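Local coordinates for protein putative 2,3,4,5-tetrahydropyridine-2-carboxylate N- succinyltransferase (Campylobacter jejuni, PDB 2RIJ) that probably catalyses the succinyl-CoA-dependent conversion of cyclic tetrahydrodipicolinate into acyclic N-succinyl-L-2-amino-6-oxopimelate, a step of lysine biosynthesis through diaminopimelate, at residues A[343-346]-A[347-351]; A[184-187]-A[188-191]. All blocks are in the same frame, centred on the assembly; numbering follows the deposited sequence.

Overall arrangement
The two contacts are local, each formed within one continuous stretch, and they lie far apart in an elongated chain: their centres are 63 Å apart and their nearest atoms about 43 Å. Contact 2 (184-191) comes first in sequence, on helix 180-192. The short parallel strands of the left-handed beta-helix follow it in the chain, and contact 1 (343-351) lies beyond them, where a loop enters strand 348-350. Contact 1 holds Lys350, predicted to bind succinyl-CoA, and the side chain of Ile348 is about 10 Å from Gly324, another predicted succinyl-CoA residue. Contact 2 is remote from the predicted sites. Ile348 packs on Ile348 of a second subunit, whereas Glu187 and Lys191 pack against a third.

Contact 1: A[343-346]-A[347-351]; sequences NFDK and EIYKG
Glu347 follows directly on Lys346, with its CB 3.5 Å from Lys346 C, and its OE1 forms a salt bridge with Lys326 NZ of a second subunit. Ile348 meets the loop through its backbone: its carbonyl O receives a hydrogen bond from a water that in turn accepts one from Lys346 NZ. Most of the contact is made by Tyr349. Its ring turns back alongside Lys346, whose CG lies over one face, 4.0 Å from the ring centroid, as a CH-pi contact. The chi1 of 67° sets that CG between the backbone N and carbonyl carbon of Lys346, from where the extended chain carries CE on to Tyr349 CE2, 3.6 Å away. Lys346 N donates to Tyr349 OH over 3.0 Å at 150°; a hydroxyl from the strand thus accepts a backbone N-H of the loop leading into it and closes the turn. Lys350, predicted to bind succinyl-CoA, hydrogen-bonds through its backbone N to Glu353 OE2, and the same carboxylate forms a salt bridge with Lys346 NZ. Strand 348-350, outermost in the mixed sheet within this chain, runs antiparallel to strand 326-329, and Phe344 packs on Leu335 and Ala336 of helix 332-338.

Contact 2: A[184-187]-A[188-191]; sequences RANE and MRLK
Asn186 and Arg189 lie side by side on one flank of the helix, where the guanidinium grips a single oxygen side-on. Arg189 NH2 is 3.0 Å and Arg189 NE 3.2 Å from Asn186 OD1, which sits in the guanidinium plane, although the amide is turned 75° to it. Both nitrogens come from the same face of the amide, NH2 well above the carbonyl plane and NE only tilted from it. A bend at chi3 (77°) folds the arginine back to this position. Asn186 ND2 hydrogen-bonds to Tyr182 O, one turn earlier, which helps to set the amide's rotation. Packing is closer around Leu190, whose CD1 lies 3.8 Å from Asn186 CB. Glu187 and Lys191 run alongside each other in a salt bridge: Lys191 NZ lies 2.9 Å from Glu187 OE2, on the anti lone pair of that oxygen, and also donates to His211 O and Phe48 O of a third subunit. Looseness is confined to the backbone, for Met188, present as selenomethionine, packs on Leu50 of the third subunit. The N-H groups of Met188 and Arg189 lack a bond to the preceding turn; waters link them to Arg184 O and Ala185 O, bridging the kink in helix 180-192.

Contact 1: A[343-346]-A[347-351]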
loop_
_atom_site.group_PDB
_atom_site.type_symbol
_atom_site.label_atom_id
_atom_site.label_comp_id
_atom_site.label_asym_id
_atom_site.label_seq_id
_atom_site.Cartn_x
_atom_site.Cartn_y
_atom_site.Cartn_z
ATOM N N ASN A 343 -5.441 27.006 0.637
ATOM C CA ASN A 343 -6.120 26.376 -0.468
ATOM C C ASN A 343 -5.980 24.853 -0.358
ATOM O O ASN A 343 -4.902 24.296 -0.612
ATOM C CB ASN A 343 -5.525 26.894 -1.770
ATOM C CG ASN A 343 -6.349 26.519 -2.974
ATOM O OD1 ASN A 343 -7.333 25.789 -2.871
ATOM N ND2 ASN A 343 -5.936 27.000 -4.132
ATOM N N PHE A 344 -7.059 24.199 0.073
ATOM C CA PHE A 344 -7.088 22.740 0.289
ATOM C C PHE A 344 -7.619 22.011 -0.972
ATOM O O PHE A 344 -8.334 21.005 -0.895
ATOM C CB PHE A 344 -7.946 22.406 1.516
ATOM C CG PHE A 344 -7.320 22.792 2.823
ATOM C CD1 PHE A 344 -6.294 22.036 3.358
ATOM C CD2 PHE A 344 -7.745 23.911 3.509
ATOM C CE1 PHE A 344 -5.709 22.394 4.560
ATOM C CE2 PHE A 344 -7.184 24.249 4.710
ATOM C CZ PHE A 344 -6.159 23.501 5.234
ATOM N N ASP A 345 -7.223 22.529 -2.121
ATOM C CA ASP A 345 -7.627 22.029 -3.432
ATOM C C ASP A 345 -7.086 20.630 -3.734
ATOM O O ASP A 345 -7.711 19.859 -4.463
ATOM C CB ASP A 345 -7.160 23.000 -4.544
ATOM C CG ASP A 345 -5.608 23.288 -4.508
ATOM O OD1 ASP A 345 -4.946 23.177 -3.427
ATOM O OD2 ASP A 345 -5.039 23.642 -5.574
ATOM N N LYS A 346 -5.934 20.263 -3.206
ATOM C CA LYS A 346 -5.361 19.038 -3.688
ATOM C C LYS A 346 -5.308 18.006 -2.608
ATOM O O LYS A 346 -5.871 18.178 -1.551
ATOM C CB LYS A 346 -4.035 19.277 -4.391
ATOM C CG LYS A 346 -2.969 19.724 -3.543
ATOM C CD LYS A 346 -1.886 20.437 -4.338
ATOM C CE LYS A 346 -0.829 20.907 -3.319
ATOM N NZ LYS A 346 0.430 21.373 -3.923
ATOM N N GLU A 347 -4.729 16.876 -2.938
ATOM C CA GLU A 347 -4.806 15.748 -2.031
ATOM C C GLU A 347 -3.509 15.449 -1.343
ATOM O O GLU A 347 -3.518 14.942 -0.243
ATOM C CB GLU A 347 -5.296 14.524 -2.771
ATOM C CG GLU A 347 -5.912 13.531 -1.805
ATOM C CD GLU A 347 -6.944 12.635 -2.446
ATOM O OE1 GLU A 347 -7.562 13.054 -3.460
ATOM O OE2 GLU A 347 -7.131 11.527 -1.895
ATOM N N ILE A 348 -2.396 15.758 -1.988
ATOM C CA ILE A 348 -1.089 15.493 -1.417
ATOM C C ILE A 348 -0.345 16.789 -1.189
ATOM O O ILE A 348 -0.184 17.574 -2.085
ATOM C CB ILE A 348 -0.243 14.561 -2.323
ATOM C CG1 ILE A 348 -0.847 13.161 -2.329
ATOM C CG2 ILE A 348 1.212 14.484 -1.850
ATOM C CD1 ILE A 348 -0.247 12.313 -3.398
ATOM N N TYR A 349 0.154 16.972 0.021
ATOM C CA TYR A 349 0.945 18.151 0.370
ATOM C C TYR A 349 2.263 17.767 0.997
ATOM O O TYR A 349 2.356 16.825 1.799
ATOM C CB TYR A 349 0.169 19.017 1.361
ATOM C CG TYR A 349 -1.124 19.533 0.847
ATOM C CD1 TYR A 349 -2.273 18.745 0.855
ATOM C CD2 TYR A 349 -1.217 20.820 0.351
ATOM C CE1 TYR A 349 -3.462 19.226 0.371
ATOM C CE2 TYR A 349 -2.402 21.303 -0.133
ATOM C CZ TYR A 349 -3.518 20.499 -0.122
ATOM O OH TYR A 349 -4.686 21.000 -0.615
ATOM N N LYS A 350 3.299 18.521 0.641
ATOM C CA LYS A 350 4.574 18.415 1.311
ATOM C C LYS A 350 4.486 19.097 2.668
ATOM O O LYS A 350 3.781 20.106 2.822
ATOM C CB LYS A 350 5.655 19.077 0.484
ATOM C CG LYS A 350 6.008 18.243 -0.714
ATOM C CD LYS A 350 7.175 18.824 -1.483
ATOM C CE LYS A 350 7.981 17.689 -2.157
ATOM N N GLY A 351 5.193 18.554 3.653
ATOM C CA GLY A 351 5.337 19.236 4.953
ATOM C C GLY A 351 5.470 20.748 4.860
ATOM O O GLY A 351 4.734 21.473 5.487
HETATM O O HOH W 1 2.280 18.893 -3.033
#

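Contact 2: A[184-187]-A[188-191]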
loop_
_atom_site.group_PDB
_atom_site.type_symbol
_atom_site.label_atom_id
_atom_site.label_comp_id
_atom_site.label_asym_id
_atom_site.label_seq_id
_atom_site.Cartn_x
_atom_site.Cartn_y
_atom_site.Cartn_z
ATOM N N ARG A 184 46.663 20.946 29.899
ATOM C CA ARG A 184 47.749 20.226 29.225
ATOM C C ARG A 184 49.066 20.534 29.923
ATOM O O ARG A 184 49.830 19.622 30.230
ATOM C CB ARG A 184 47.826 20.617 27.747
ATOM C CG ARG A 184 46.611 20.151 26.929
ATOM C CD ARG A 184 46.710 20.636 25.467
ATOM N NE ARG A 184 45.414 20.512 24.814
ATOM C CZ ARG A 184 44.722 21.524 24.315
ATOM N NH1 ARG A 184 45.222 22.748 24.302
ATOM N NH2 ARG A 184 43.526 21.293 23.833
ATOM N N ALA A 185 49.331 21.822 30.152
ATOM C CA ALA A 185 50.588 22.261 30.795
ATOM C C ALA A 185 50.785 21.694 32.220
ATOM O O ALA A 185 51.916 21.493 32.664
ATOM C CB ALA A 185 50.681 23.793 30.830
ATOM N N ASN A 186 49.694 21.439 32.923
ATOM C CA ASN A 186 49.723 20.999 34.302
ATOM C C ASN A 186 49.272 19.569 34.538
ATOM O O ASN A 186 49.194 19.130 35.671
ATOM C CB ASN A 186 48.880 21.965 35.100
ATOM C CG ASN A 186 49.517 23.341 35.149
ATOM O OD1 ASN A 186 50.434 23.534 35.917
ATOM N ND2 ASN A 186 49.104 24.262 34.285
ATOM N N GLU A 187 49.027 18.824 33.463
ATOM C CA GLU A 187 48.464 17.501 33.587
ATOM C C GLU A 187 49.310 16.552 34.444
ATOM O O GLU A 187 48.762 15.805 35.252
ATOM C CB GLU A 187 48.216 16.872 32.206
ATOM C CG GLU A 187 47.446 15.534 32.284
ATOM C CD GLU A 187 47.366 14.786 30.949
ATOM O OE1 GLU A 187 47.832 15.343 29.941
ATOM O OE2 GLU A 187 46.868 13.629 30.946
HETATM N N MSE A 188 50.621 16.490 34.196
HETATM C CA MSE A 188 51.472 15.559 34.949
HETATM C C MSE A 188 51.433 15.871 36.432
HETATM O O MSE A 188 51.183 15.010 37.245
HETATM C CB MSE A 188 52.916 15.663 34.493
HETATM C CG MSE A 188 53.128 15.181 33.130
HETATM SE SE MSE A 188 55.023 15.112 32.744
HETATM C CE MSE A 188 54.850 14.464 30.959
ATOM N N ARG A 189 51.645 17.140 36.747
ATOM C CA ARG A 189 51.660 17.610 38.112
ATOM C C ARG A 189 50.316 17.335 38.779
ATOM O O ARG A 189 50.275 16.793 39.876
ATOM C CB ARG A 189 52.013 19.101 38.121
ATOM C CG ARG A 189 51.877 19.781 39.441
ATOM C CD ARG A 189 52.244 21.273 39.337
ATOM N NE ARG A 189 51.231 22.143 38.725
ATOM C CZ ARG A 189 50.070 22.466 39.302
ATOM N NH1 ARG A 189 49.739 21.964 40.493
ATOM N NH2 ARG A 189 49.217 23.286 38.685
ATOM N N LEU A 190 49.218 17.691 38.120
ATOM C CA LEU A 190 47.899 17.540 38.711
ATOM C C LEU A 190 47.478 16.067 38.879
ATOM O O LEU A 190 46.970 15.652 39.935
ATOM C CB LEU A 190 46.856 18.327 37.890
ATOM C CG LEU A 190 46.927 19.871 37.914
ATOM C CD1 LEU A 190 45.936 20.511 36.969
ATOM C CD2 LEU A 190 46.681 20.395 39.313
ATOM N N LYS A 191 47.677 15.251 37.862
ATOM C CA LYS A 191 47.304 13.845 38.001
ATOM C C LYS A 191 48.181 13.099 39.011
ATOM O O LYS A 191 47.697 12.268 39.742
ATOM C CB LYS A 191 47.347 13.113 36.685
ATOM C CG LYS A 191 46.256 13.519 35.735
ATOM C CD LYS A 191 46.247 12.627 34.552
ATOM C CE LYS A 191 44.960 12.710 33.774
ATOM N NZ LYS A 191 45.104 11.952 32.507
HETATM O O HOH W 2 51.776 18.279 32.059
HETATM O O HOH W 3 52.569 19.208 34.780
#